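Local coordinates for WbbZ protein (PDB 6X1L) that is of unknown function but belongs to the polysaccharide pyruvyl transferase family, and may therefore transfer pyruvyl groups to surface polysaccharide sugars, at residues 9-14 with 151-156; 17-22 with 49-54; 122-125 with 129-132; 241-244 with 250-253. All blocks are in the same frame, centred on the assembly; numbering follows the deposited sequence.

Interaction 1: residues 9-14 with 151-156; sequences LKFDLL and AFYLDL
Y153 reaches across to helix 6-21 with the hydroxyl end of its ring and meets two successive residues, F11 and D12. Y153 OH lies 3.5 Å from F11 CB, at the start of the side chain, and equally close to the ring atom F11 CD2. The two aromatic rings cross obliquely. Their centroids are 5.8 Å apart and their planes are inclined at 42°. The closest carbon approach is F11 CD2 to Y153 CZ at 3.9 Å. D12 passes along the tyrosine in the opposite direction, its carboxylate plane turned 55° from the ring. D12 OD1 lies 3.6 Å from Y153 CE1 and 3.3 Å from Y153 OH. The other carboxylate oxygen, OD2, is held by a salt bridge to R48 on helix 33-48. The salt bridge probably limits rotation of the carboxylate beside the tyrosine.

Y153 sits in a 3-10 turn of the chain that leaves strand 144-146, an outermost strand of the larger parallel sheet within this chain. Such a sheet with helices packed against it is the Rossmann-like element of the GT-B clan, to which this family belongs. The contact joins helix 6-21 to the loop after strand 144-146.

F11 has CG anti to its own N (chi1 -168°), which carries the ring off the helix toward F123 of strand 120-124. It meets F123 edge-to-face. F45 completes the aromatic cluster: its ring also meets F11, and it packs edge-to-face with Y153.

Interaction 2: residues 17-22 with 49-54; sequences SYHLSH and NALTYI
H19 points its imidazole from helix 6-21 at T52, and NE2 does the bonding. It donates to T52 O at 2.9 Å, with an N-H...O angle of 137°, so the bond is short but bent. The carbonyl oxygen lies at the ring edge, close to the imidazole plane. NE2 itself sits a little out of the carbonyl plane. The same NE2 is also hydrogen-bonded to T52 OG1 at 3.1 Å, a pair in which either atom could be the donor. One ring nitrogen is therefore gripped by two oxygens of a single residue. Chi1 of 61° sets T52 OG1 between the backbone N and the carbonyl carbon, where it meets the nitrogen that also bonds T52 O. The two side chains cross at about a right angle.

L51 supplies the apolar half of the contact. Its CD2 packs 3.7 Å from H19 CB and just as close to H19 CG, near the root of the imidazole. L51 CA lies over one face of the ring, offset toward its rim. An extended first torsion (chi1 -165°) carries the H19 ring toward T52. The ring also meets F24 edge-to-face.

Behind L51 and T52 stands the end of helix 33-48. A50, with positive phi, is the C-prime residue of a Schellman motif there, which turns the chain out of the helix. The L51 side chain touches F45 and F46 of that helix and L15 and K16 of helix 6-21. The chain then runs into strand 53-55, an outermost strand of the larger parallel sheet, and I54 pairs there with strand 23-27.

Interaction 3: residues 122-125 with 129-132; sequences VFCR and TFDY
T129 OG1 is held by three hydrogen-bonding partners: E126 OE2, R107 NH1 and the backbone N of I106. The hydroxyl is thus tied to the loop after strand 98-104 and to the residue just before its own helix. With OG1 engaged there, the methyl branch of T129 is the part that meets C124. T129 CG2 lies 3.6 Å from C124 SG and as near to C124 CB.

C124 points from its strand toward helix 127-135. With SG anti to its carbonyl carbon (chi1 -45°), the sulfur rests on the first turn of the helix, 3.6 Å from F130 CA. It lies at the edge of the F130 ring, near the ring plane. C124 CB and F130 CB are 4.0 Å apart. The F130 ring runs on to V144 and I146 of the next strand and to P140, extending the apolar layer beside the cysteine.

F123 points to the other face of the sheet, where its ring stacks with F145. Strand 120-124, helix 127-135 and strand 144-146 form a beta-alpha-beta unit. The small, buried cysteine under its helix is part of the strand-helix packing of a Rossmann-like parallel sheet, as in GT-B proteins.

Interaction 4: residues 241-244 with 250-253; sequences VNFY and KNEA
In the beta-alpha-beta unit of strand 240-243, helix 250-259 and strand 266-268, N251 in the first turn of the helix meets F243 and Y244. This unit belongs to the smaller, four-stranded parallel sheet. N251 ND2 donates to Y244 O at 2.9 Å, with an N-H...O angle of 156°. The donor lies in the carbonyl plane, and the oxygen is close to the amide plane of N251, so the bond is well aligned.

F243 packs against the same side chain with the end of its ring: F243 CZ is 3.3 Å from N251 CG and 3.4 Å from N251 CB. The two side chains cross at about a right angle, while the ring and amide planes are only 33° apart. The extended chi1 of F243 (-164°) carries its ring toward the helix, where L228 and A231 of helix 228-236 also pack on it.

N251 ND2 makes a further hydrogen bond to D226 O, and N251 N donates to N246 OD1. The buried amide nitrogen therefore serves two backbone carbonyls, which fixes the rotation of the amide group and ties the start of the helix to the chain just after strands 220-225 and 240-243.

The chain begins with helix 6-21, which serves both interaction 1 and interaction 2. Interaction 2 closes first, returning the chain from helix 33-48 to the same helix as it enters strand 53-55. Interaction 3 is a short local closure between strand 120-124 and its following helix. Both nest inside the long loop closed by interaction 1, which ends beyond strand 144-146. F11 and L14 pack on F123, so interactions 1 and 3 touch across the larger sheet. Interaction 4 follows in series, closing a strand-to-helix turn in the smaller sheet. Its centre lies about 33 Å from that of interaction 2.

Interaction 1: residues 9-14 with 151-156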
loop_
_atom_site.group_PDB
_atom_site.type_symbol
_atom_site.label_atom_id
_atom_site.label_comp_id
_atom_site.label_asym_id
_atom_site.label_seq_id
_atom_site.Cartn_x
_atom_site.Cartn_y
_atom_site.Cartn_z
ATOM N N LEU A 9 11.098 -16.738 23.579
ATOM C CA LEU A 9 12.409 -17.380 23.606
ATOM C C LEU A 9 12.323 -18.824 23.132
ATOM O O LEU A 9 13.151 -19.276 22.334
ATOM C CB LEU A 9 12.999 -17.315 25.015
ATOM C CG LEU A 9 14.290 -18.101 25.268
ATOM C CD1 LEU A 9 15.475 -17.473 24.544
ATOM C CD2 LEU A 9 14.562 -18.218 26.760
ATOM N N LYS A 10 11.323 -19.563 23.618
ATOM C CA LYS A 10 11.112 -20.930 23.152
ATOM C C LYS A 10 10.979 -20.980 21.637
ATOM O O LYS A 10 11.536 -21.871 20.984
ATOM C CB LYS A 10 9.868 -21.519 23.819
ATOM C CG LYS A 10 9.423 -22.845 23.231
ATOM C CD LYS A 10 7.982 -23.160 23.591
ATOM C CE LYS A 10 7.816 -23.395 25.079
ATOM N NZ LYS A 10 6.397 -23.685 25.420
ATOM N N PHE A 11 10.261 -20.012 21.061
ATOM C CA PHE A 11 10.020 -19.999 19.623
ATOM C C PHE A 11 11.317 -19.831 18.840
ATOM O O PHE A 11 11.545 -20.538 17.852
ATOM C CB PHE A 11 9.031 -18.882 19.287
ATOM C CG PHE A 11 8.489 -18.942 17.891
ATOM C CD1 PHE A 11 7.685 -19.994 17.492
ATOM C CD2 PHE A 11 8.759 -17.929 16.986
ATOM C CE1 PHE A 11 7.172 -20.047 16.210
ATOM C CE2 PHE A 11 8.250 -17.974 15.701
ATOM C CZ PHE A 11 7.453 -19.032 15.313
ATOM N N ASP A 12 12.179 -18.902 19.264
ATOM C CA ASP A 12 13.448 -18.681 18.576
ATOM C C ASP A 12 14.301 -19.946 18.578
ATOM O O ASP A 12 14.724 -20.432 17.523
ATOM C CB ASP A 12 14.207 -17.523 19.234
ATOM C CG ASP A 12 13.432 -16.213 19.201
ATOM O OD1 ASP A 12 12.380 -16.147 18.532
ATOM O OD2 ASP A 12 13.877 -15.245 19.853
ATOM N N LEU A 13 14.570 -20.489 19.769
ATOM C CA LEU A 13 15.421 -21.672 19.876
ATOM C C LEU A 13 14.853 -22.840 19.080
ATOM O O LEU A 13 15.598 -23.587 18.436
ATOM C CB LEU A 13 15.589 -22.058 21.346
ATOM C CG LEU A 13 16.265 -21.012 22.234
ATOM C CD1 LEU A 13 16.134 -21.376 23.703
ATOM C CD2 LEU A 13 17.727 -20.856 21.848
ATOM N N LEU A 14 13.531 -22.998 19.096
ATOM C CA LEU A 14 12.903 -24.122 18.411
ATOM C C LEU A 14 13.116 -24.044 16.903
ATOM O O LEU A 14 13.536 -25.023 16.275
ATOM C CB LEU A 14 11.416 -24.155 18.750
ATOM C CG LEU A 14 10.629 -25.435 18.498
ATOM C CD1 LEU A 14 11.234 -26.616 19.248
ATOM C CD2 LEU A 14 9.202 -25.203 18.930
ATOM N N ALA A 151 3.054 -11.015 14.248
ATOM C CA ALA A 151 3.132 -9.555 14.197
ATOM C C ALA A 151 3.691 -8.955 15.480
ATOM O O ALA A 151 4.226 -7.843 15.447
ATOM C CB ALA A 151 1.758 -8.952 13.898
ATOM N N PHE A 152 3.608 -9.663 16.607
ATOM C CA PHE A 152 4.257 -9.132 17.798
ATOM C C PHE A 152 5.776 -9.157 17.681
ATOM O O PHE A 152 6.452 -8.465 18.451
ATOM C CB PHE A 152 3.765 -9.889 19.035
ATOM C CG PHE A 152 2.296 -9.691 19.301
ATOM C CD1 PHE A 152 1.849 -8.581 20.008
ATOM C CD2 PHE A 152 1.361 -10.584 18.807
ATOM C CE1 PHE A 152 0.499 -8.377 20.234
ATOM C CE2 PHE A 152 0.007 -10.390 19.032
ATOM C CZ PHE A 152 -0.424 -9.283 19.746
ATOM N N TYR A 153 6.323 -9.893 16.710
ATOM C CA TYR A 153 7.753 -9.883 16.418
ATOM C C TYR A 153 8.172 -8.739 15.502
ATOM O O TYR A 153 9.351 -8.663 15.142
ATOM C CB TYR A 153 8.182 -11.202 15.765
ATOM C CG TYR A 153 8.473 -12.324 16.738
ATOM C CD1 TYR A 153 9.742 -12.483 17.282
ATOM C CD2 TYR A 153 7.485 -13.231 17.098
ATOM C CE1 TYR A 153 10.019 -13.507 18.167
ATOM C CE2 TYR A 153 7.752 -14.261 17.982
ATOM C CZ TYR A 153 9.020 -14.392 18.512
ATOM O OH TYR A 153 9.292 -15.413 19.393
ATOM N N LEU A 154 7.248 -7.866 15.108
ATOM C CA LEU A 154 7.572 -6.815 14.145
ATOM C C LEU A 154 8.636 -5.879 14.705
ATOM O O LEU A 154 8.501 -5.356 15.814
ATOM C CB LEU A 154 6.307 -6.035 13.789
ATOM C CG LEU A 154 6.360 -5.079 12.592
ATOM C CD1 LEU A 154 6.452 -5.853 11.289
ATOM C CD2 LEU A 154 5.134 -4.182 12.604
ATOM N N ASP A 155 9.704 -5.673 13.933
ATOM C CA ASP A 155 10.768 -4.735 14.297
ATOM C C ASP A 155 10.267 -3.318 14.024
ATOM O O ASP A 155 10.611 -2.677 13.028
ATOM C CB ASP A 155 12.043 -5.049 13.523
ATOM C CG ASP A 155 13.215 -4.195 13.958
ATOM O OD1 ASP A 155 13.087 -3.476 14.973
ATOM O OD2 ASP A 155 14.262 -4.240 13.280
ATOM N N LEU A 156 9.473 -2.811 14.971
ATOM C CA LEU A 156 8.580 -1.685 14.713
ATOM C C LEU A 156 9.319 -0.421 14.283
ATOM O O LEU A 156 8.800 0.348 13.468
ATOM C CB LEU A 156 7.742 -1.407 15.962
ATOM C CG LEU A 156 6.642 -0.350 15.880
ATOM C CD1 LEU A 156 5.603 -0.741 14.842
ATOM C CD2 LEU A 156 5.998 -0.161 17.244
#

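Interaction 2: residues 17-22 with 49-54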
loop_
_atom_site.group_PDB
_atom_site.type_symbol
_atom_site.label_atom_id
_atom_site.label_comp_id
_atom_site.label_asym_id
_atom_site.label_seq_id
_atom_site.Cartn_x
_atom_site.Cartn_y
_atom_site.Cartn_z
ATOM N N SER A 17 16.575 -24.708 16.038
ATOM C CA SER A 17 16.880 -26.134 16.133
ATOM C C SER A 17 16.494 -26.868 14.853
ATOM O O SER A 17 17.259 -27.698 14.353
ATOM C CB SER A 17 16.165 -26.742 17.336
ATOM O OG SER A 17 16.411 -28.137 17.414
ATOM N N TYR A 18 15.318 -26.556 14.298
ATOM C CA TYR A 18 14.913 -27.162 13.034
ATOM C C TYR A 18 15.833 -26.753 11.894
ATOM O O TYR A 18 16.049 -27.535 10.960
ATOM C CB TYR A 18 13.477 -26.770 12.694
ATOM C CG TYR A 18 12.437 -27.250 13.676
ATOM C CD1 TYR A 18 12.462 -28.545 14.172
ATOM C CD2 TYR A 18 11.425 -26.404 14.102
ATOM C CE1 TYR A 18 11.503 -28.982 15.068
ATOM C CE2 TYR A 18 10.468 -26.829 14.994
ATOM C CZ TYR A 18 10.510 -28.114 15.474
ATOM O OH TYR A 18 9.547 -28.525 16.363
ATOM N N HIS A 19 16.379 -25.536 11.949
ATOM C CA HIS A 19 17.203 -25.035 10.855
ATOM C C HIS A 19 18.529 -25.777 10.763
ATOM O O HIS A 19 19.108 -25.881 9.674
ATOM C CB HIS A 19 17.441 -23.535 11.031
ATOM C CG HIS A 19 17.965 -22.855 9.805
ATOM N ND1 HIS A 19 19.305 -22.593 9.614
ATOM C CD2 HIS A 19 17.327 -22.375 8.711
ATOM C CE1 HIS A 19 19.471 -21.983 8.454
ATOM N NE2 HIS A 19 18.287 -21.840 7.885
ATOM N N LEU A 20 19.029 -26.298 11.885
ATOM C CA LEU A 20 20.248 -27.096 11.839
ATOM C C LEU A 20 20.043 -28.387 11.060
ATOM O O LEU A 20 20.967 -28.858 10.389
ATOM C CB LEU A 20 20.727 -27.404 13.257
ATOM C CG LEU A 20 21.209 -26.210 14.081
ATOM C CD1 LEU A 20 21.404 -26.607 15.534
ATOM C CD2 LEU A 20 22.498 -25.651 13.499
ATOM N N SER A 21 18.842 -28.960 11.120
ATOM C CA SER A 21 18.592 -30.285 10.565
ATOM C C SER A 21 18.050 -30.248 9.142
ATOM O O SER A 21 18.384 -31.119 8.334
ATOM C CB SER A 21 17.619 -31.050 11.464
ATOM O OG SER A 21 18.097 -31.109 12.796
ATOM N N HIS A 22 17.213 -29.266 8.818
ATOM C CA HIS A 22 16.547 -29.208 7.527
ATOM C C HIS A 22 16.594 -27.782 6.996
ATOM O O HIS A 22 16.772 -26.822 7.748
ATOM C CB HIS A 22 15.085 -29.677 7.623
ATOM C CG HIS A 22 14.907 -30.973 8.355
ATOM N ND1 HIS A 22 14.782 -31.042 9.726
ATOM C CD2 HIS A 22 14.826 -32.248 7.906
ATOM C CE1 HIS A 22 14.637 -32.304 10.091
ATOM N NE2 HIS A 22 14.660 -33.056 9.006
ATOM N N ASN A 49 17.213 -14.025 13.597
ATOM C CA ASN A 49 17.705 -15.314 14.066
ATOM C C ASN A 49 18.621 -15.995 13.058
ATOM O O ASN A 49 18.888 -17.194 13.193
ATOM C CB ASN A 49 16.532 -16.234 14.411
ATOM C CG ASN A 49 15.773 -15.775 15.644
ATOM O OD1 ASN A 49 14.591 -15.443 15.570
ATOM N ND2 ASN A 49 16.450 -15.762 16.788
ATOM N N ALA A 50 19.108 -15.259 12.054
ATOM C CA ALA A 50 20.002 -15.797 11.025
ATOM C C ALA A 50 19.415 -17.027 10.339
ATOM O O ALA A 50 20.144 -17.948 9.968
ATOM C CB ALA A 50 21.384 -16.122 11.600
ATOM N N LEU A 51 18.098 -17.061 10.166
ATOM C CA LEU A 51 17.423 -18.206 9.564
ATOM C C LEU A 51 17.284 -17.965 8.066
ATOM O O LEU A 51 16.489 -17.121 7.636
ATOM C CB LEU A 51 16.060 -18.433 10.212
ATOM C CG LEU A 51 16.089 -18.735 11.709
ATOM C CD1 LEU A 51 14.675 -18.791 12.254
ATOM C CD2 LEU A 51 16.823 -20.039 11.975
ATOM N N THR A 52 18.053 -18.701 7.272
ATOM C CA THR A 52 17.923 -18.623 5.828
ATOM C C THR A 52 16.791 -19.524 5.352
ATOM O O THR A 52 16.449 -20.523 5.991
ATOM C CB THR A 52 19.230 -19.017 5.139
ATOM O OG1 THR A 52 19.565 -20.366 5.481
ATOM C CG2 THR A 52 20.359 -18.093 5.578
ATOM N N TYR A 53 16.204 -19.155 4.218
ATOM C CA TYR A 53 15.087 -19.894 3.656
ATOM C C TYR A 53 15.132 -19.771 2.142
ATOM O O TYR A 53 15.824 -18.913 1.589
ATOM C CB TYR A 53 13.744 -19.382 4.197
ATOM C CG TYR A 53 13.428 -17.951 3.795
ATOM C CD1 TYR A 53 13.930 -16.878 4.523
ATOM C CD2 TYR A 53 12.630 -17.676 2.689
ATOM C CE1 TYR A 53 13.647 -15.570 4.159
ATOM C CE2 TYR A 53 12.342 -16.367 2.317
ATOM C CZ TYR A 53 12.853 -15.323 3.060
ATOM O OH TYR A 53 12.574 -14.025 2.705
ATOM N N ILE A 54 14.392 -20.652 1.477
ATOM C CA ILE A 54 14.158 -20.520 0.044
ATOM C C ILE A 54 12.656 -20.358 -0.144
ATOM O O ILE A 54 11.870 -21.046 0.526
ATOM C CB ILE A 54 14.712 -21.717 -0.748
ATOM C CG1 ILE A 54 14.055 -23.025 -0.303
ATOM C CG2 ILE A 54 16.225 -21.802 -0.601
ATOM C CD1 ILE A 54 14.275 -24.169 -1.265
#

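Interaction 3: residues 122-125 with 129-132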
loop_
_atom_site.group_PDB
_atom_site.type_symbol
_atom_site.label_atom_id
_atom_site.label_comp_id
_atom_site.label_asym_id
_atom_site.label_seq_id
_atom_site.Cartn_x
_atom_site.Cartn_y
_atom_site.Cartn_z
ATOM N N VAL A 122 2.475 -27.713 14.647
ATOM C CA VAL A 122 1.454 -26.671 14.623
ATOM C C VAL A 122 1.756 -25.647 15.706
ATOM O O VAL A 122 1.829 -25.988 16.892
ATOM C CB VAL A 122 0.044 -27.248 14.810
ATOM C CG1 VAL A 122 -0.995 -26.151 14.603
ATOM C CG2 VAL A 122 -0.191 -28.407 13.858
ATOM N N PHE A 123 1.901 -24.386 15.303
ATOM C CA PHE A 123 2.014 -23.280 16.242
ATOM C C PHE A 123 0.684 -22.540 16.276
ATOM O O PHE A 123 0.169 -22.130 15.229
ATOM C CB PHE A 123 3.159 -22.345 15.855
ATOM C CG PHE A 123 4.517 -22.946 16.060
ATOM C CD1 PHE A 123 5.184 -22.785 17.262
ATOM C CD2 PHE A 123 5.118 -23.689 15.058
ATOM C CE1 PHE A 123 6.430 -23.351 17.462
ATOM C CE2 PHE A 123 6.362 -24.256 15.248
ATOM C CZ PHE A 123 7.020 -24.087 16.453
ATOM N N CYS A 124 0.133 -22.379 17.474
ATOM C CA CYS A 124 -1.171 -21.774 17.685
ATOM C C CYS A 124 -0.997 -20.399 18.313
ATOM O O CYS A 124 -0.212 -20.231 19.253
ATOM C CB CYS A 124 -2.035 -22.660 18.585
ATOM S SG CYS A 124 -1.962 -24.414 18.137
ATOM N N ARG A 125 -1.732 -19.414 17.798
ATOM C CA ARG A 125 -1.592 -18.043 18.268
ATOM C C ARG A 125 -2.633 -17.659 19.314
ATOM O O ARG A 125 -2.693 -16.490 19.710
ATOM C CB ARG A 125 -1.634 -17.065 17.086
ATOM C CG ARG A 125 -2.960 -16.985 16.356
ATOM C CD ARG A 125 -2.839 -16.037 15.153
ATOM N NE ARG A 125 -4.123 -15.826 14.494
ATOM C CZ ARG A 125 -4.283 -15.100 13.392
ATOM N NH1 ARG A 125 -3.234 -14.524 12.819
ATOM N NH2 ARG A 125 -5.488 -14.957 12.859
ATOM N N THR A 129 -7.336 -22.372 19.541
ATOM C CA THR A 129 -6.661 -23.236 18.578
ATOM C C THR A 129 -5.766 -24.250 19.282
ATOM O O THR A 129 -5.724 -25.423 18.894
ATOM C CB THR A 129 -5.851 -22.386 17.596
ATOM O OG1 THR A 129 -6.747 -21.582 16.820
ATOM C CG2 THR A 129 -5.040 -23.266 16.658
ATOM N N PHE A 130 -5.058 -23.819 20.328
ATOM C CA PHE A 130 -4.153 -24.716 21.037
ATOM C C PHE A 130 -4.910 -25.878 21.665
ATOM O O PHE A 130 -4.505 -27.039 21.536
ATOM C CB PHE A 130 -3.374 -23.935 22.098
ATOM C CG PHE A 130 -2.370 -24.766 22.843
ATOM C CD1 PHE A 130 -1.265 -25.290 22.190
ATOM C CD2 PHE A 130 -2.525 -25.019 24.194
ATOM C CE1 PHE A 130 -0.339 -26.057 22.871
ATOM C CE2 PHE A 130 -1.599 -25.786 24.883
ATOM C CZ PHE A 130 -0.504 -26.305 24.219
ATOM N N ASP A 131 -6.020 -25.587 22.349
ATOM C CA ASP A 131 -6.800 -26.656 22.967
ATOM C C ASP A 131 -7.460 -27.540 21.920
ATOM O O ASP A 131 -7.637 -28.740 22.149
ATOM C CB ASP A 131 -7.853 -26.071 23.906
ATOM C CG ASP A 131 -7.242 -25.399 25.115
ATOM O OD1 ASP A 131 -6.056 -25.659 25.399
ATOM O OD2 ASP A 131 -7.949 -24.615 25.782
ATOM N N TYR A 132 -7.821 -26.974 20.768
ATOM C CA TYR A 132 -8.405 -27.780 19.703
ATOM C C TYR A 132 -7.392 -28.777 19.151
ATOM O O TYR A 132 -7.656 -29.987 19.112
ATOM C CB TYR A 132 -8.942 -26.866 18.599
ATOM C CG TYR A 132 -9.272 -27.579 17.308
ATOM C CD1 TYR A 132 -10.036 -28.739 17.304
ATOM C CD2 TYR A 132 -8.832 -27.078 16.090
ATOM C CE1 TYR A 132 -10.336 -29.389 16.126
ATOM C CE2 TYR A 132 -9.130 -27.717 14.909
ATOM C CZ TYR A 132 -9.883 -28.871 14.930
ATOM O OH TYR A 132 -10.178 -29.508 13.748
#

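Interaction 4: residues 241-244 with 250-253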
loop_
_atom_site.group_PDB
_atom_site.type_symbol
_atom_site.label_atom_id
_atom_site.label_comp_id
_atom_site.label_asym_id
_atom_site.label_seq_id
_atom_site.Cartn_x
_atom_site.Cartn_y
_atom_site.Cartn_z
ATOM N N VAL A 241 -7.152 1.731 21.741
ATOM C CA VAL A 241 -7.704 0.821 20.743
ATOM C C VAL A 241 -9.009 0.233 21.259
ATOM O O VAL A 241 -9.060 -0.302 22.372
ATOM C CB VAL A 241 -6.711 -0.300 20.396
ATOM C CG1 VAL A 241 -7.281 -1.200 19.306
ATOM C CG2 VAL A 241 -5.378 0.292 19.977
ATOM N N ASN A 242 -10.054 0.323 20.440
ATOM C CA ASN A 242 -11.357 -0.278 20.723
ATOM C C ASN A 242 -11.563 -1.403 19.713
ATOM O O ASN A 242 -11.875 -1.153 18.544
ATOM C CB ASN A 242 -12.465 0.767 20.647
ATOM C CG ASN A 242 -12.305 1.855 21.690
ATOM O OD1 ASN A 242 -12.142 1.570 22.877
ATOM N ND2 ASN A 242 -12.329 3.107 21.251
ATOM N N PHE A 243 -11.381 -2.637 20.172
ATOM C CA PHE A 243 -11.358 -3.820 19.321
ATOM C C PHE A 243 -12.710 -4.524 19.384
ATOM O O PHE A 243 -13.223 -4.793 20.476
ATOM C CB PHE A 243 -10.237 -4.756 19.774
ATOM C CG PHE A 243 -9.869 -5.814 18.776
ATOM C CD1 PHE A 243 -10.254 -5.711 17.451
ATOM C CD2 PHE A 243 -9.131 -6.922 19.173
ATOM C CE1 PHE A 243 -9.906 -6.690 16.539
ATOM C CE2 PHE A 243 -8.785 -7.902 18.271
ATOM C CZ PHE A 243 -9.169 -7.785 16.952
ATOM N N TYR A 244 -13.280 -4.832 18.209
ATOM C CA TYR A 244 -14.608 -5.429 18.129
ATOM C C TYR A 244 -14.541 -6.869 17.618
ATOM O O TYR A 244 -13.623 -7.232 16.874
ATOM C CB TYR A 244 -15.517 -4.603 17.210
ATOM C CG TYR A 244 -15.928 -3.272 17.803
ATOM C CD1 TYR A 244 -15.045 -2.199 17.834
ATOM C CD2 TYR A 244 -17.199 -3.090 18.331
ATOM C CE1 TYR A 244 -15.418 -0.985 18.377
ATOM C CE2 TYR A 244 -17.579 -1.878 18.873
ATOM C CZ TYR A 244 -16.686 -0.830 18.892
ATOM O OH TYR A 244 -17.063 0.375 19.432
ATOM N N LYS A 250 -12.427 -15.384 16.430
ATOM C CA LYS A 250 -11.112 -15.114 15.856
ATOM C C LYS A 250 -10.441 -13.932 16.545
ATOM O O LYS A 250 -9.297 -14.035 17.003
ATOM C CB LYS A 250 -11.240 -14.864 14.353
ATOM C CG LYS A 250 -11.490 -16.122 13.528
ATOM C CD LYS A 250 -12.386 -15.835 12.327
ATOM C CE LYS A 250 -11.872 -14.672 11.496
ATOM N NZ LYS A 250 -12.859 -14.259 10.455
ATOM N N ASN A 251 -11.134 -12.794 16.619
ATOM C CA ASN A 251 -10.565 -11.633 17.296
ATOM C C ASN A 251 -10.475 -11.857 18.802
ATOM O O ASN A 251 -9.431 -11.597 19.414
ATOM C CB ASN A 251 -11.398 -10.386 16.987
ATOM C CG ASN A 251 -11.254 -9.927 15.546
ATOM O OD1 ASN A 251 -10.397 -10.416 14.811
ATOM N ND2 ASN A 251 -12.085 -8.969 15.142
ATOM N N GLU A 252 -11.554 -12.347 19.416
ATOM C CA GLU A 252 -11.600 -12.449 20.873
ATOM C C GLU A 252 -10.503 -13.362 21.415
ATOM O O GLU A 252 -9.911 -13.074 22.462
ATOM C CB GLU A 252 -12.979 -12.939 21.322
ATOM C CG GLU A 252 -13.172 -12.929 22.837
ATOM C CD GLU A 252 -14.566 -13.360 23.264
ATOM O OE1 GLU A 252 -15.448 -13.482 22.388
ATOM O OE2 GLU A 252 -14.780 -13.578 24.476
ATOM N N ALA A 253 -10.209 -14.462 20.714
ATOM C CA ALA A 253 -9.221 -15.409 21.223
ATOM C C ALA A 253 -7.812 -14.827 21.185
ATOM O O ALA A 253 -7.016 -15.057 22.102
ATOM C CB ALA A 253 -9.284 -16.718 20.436
#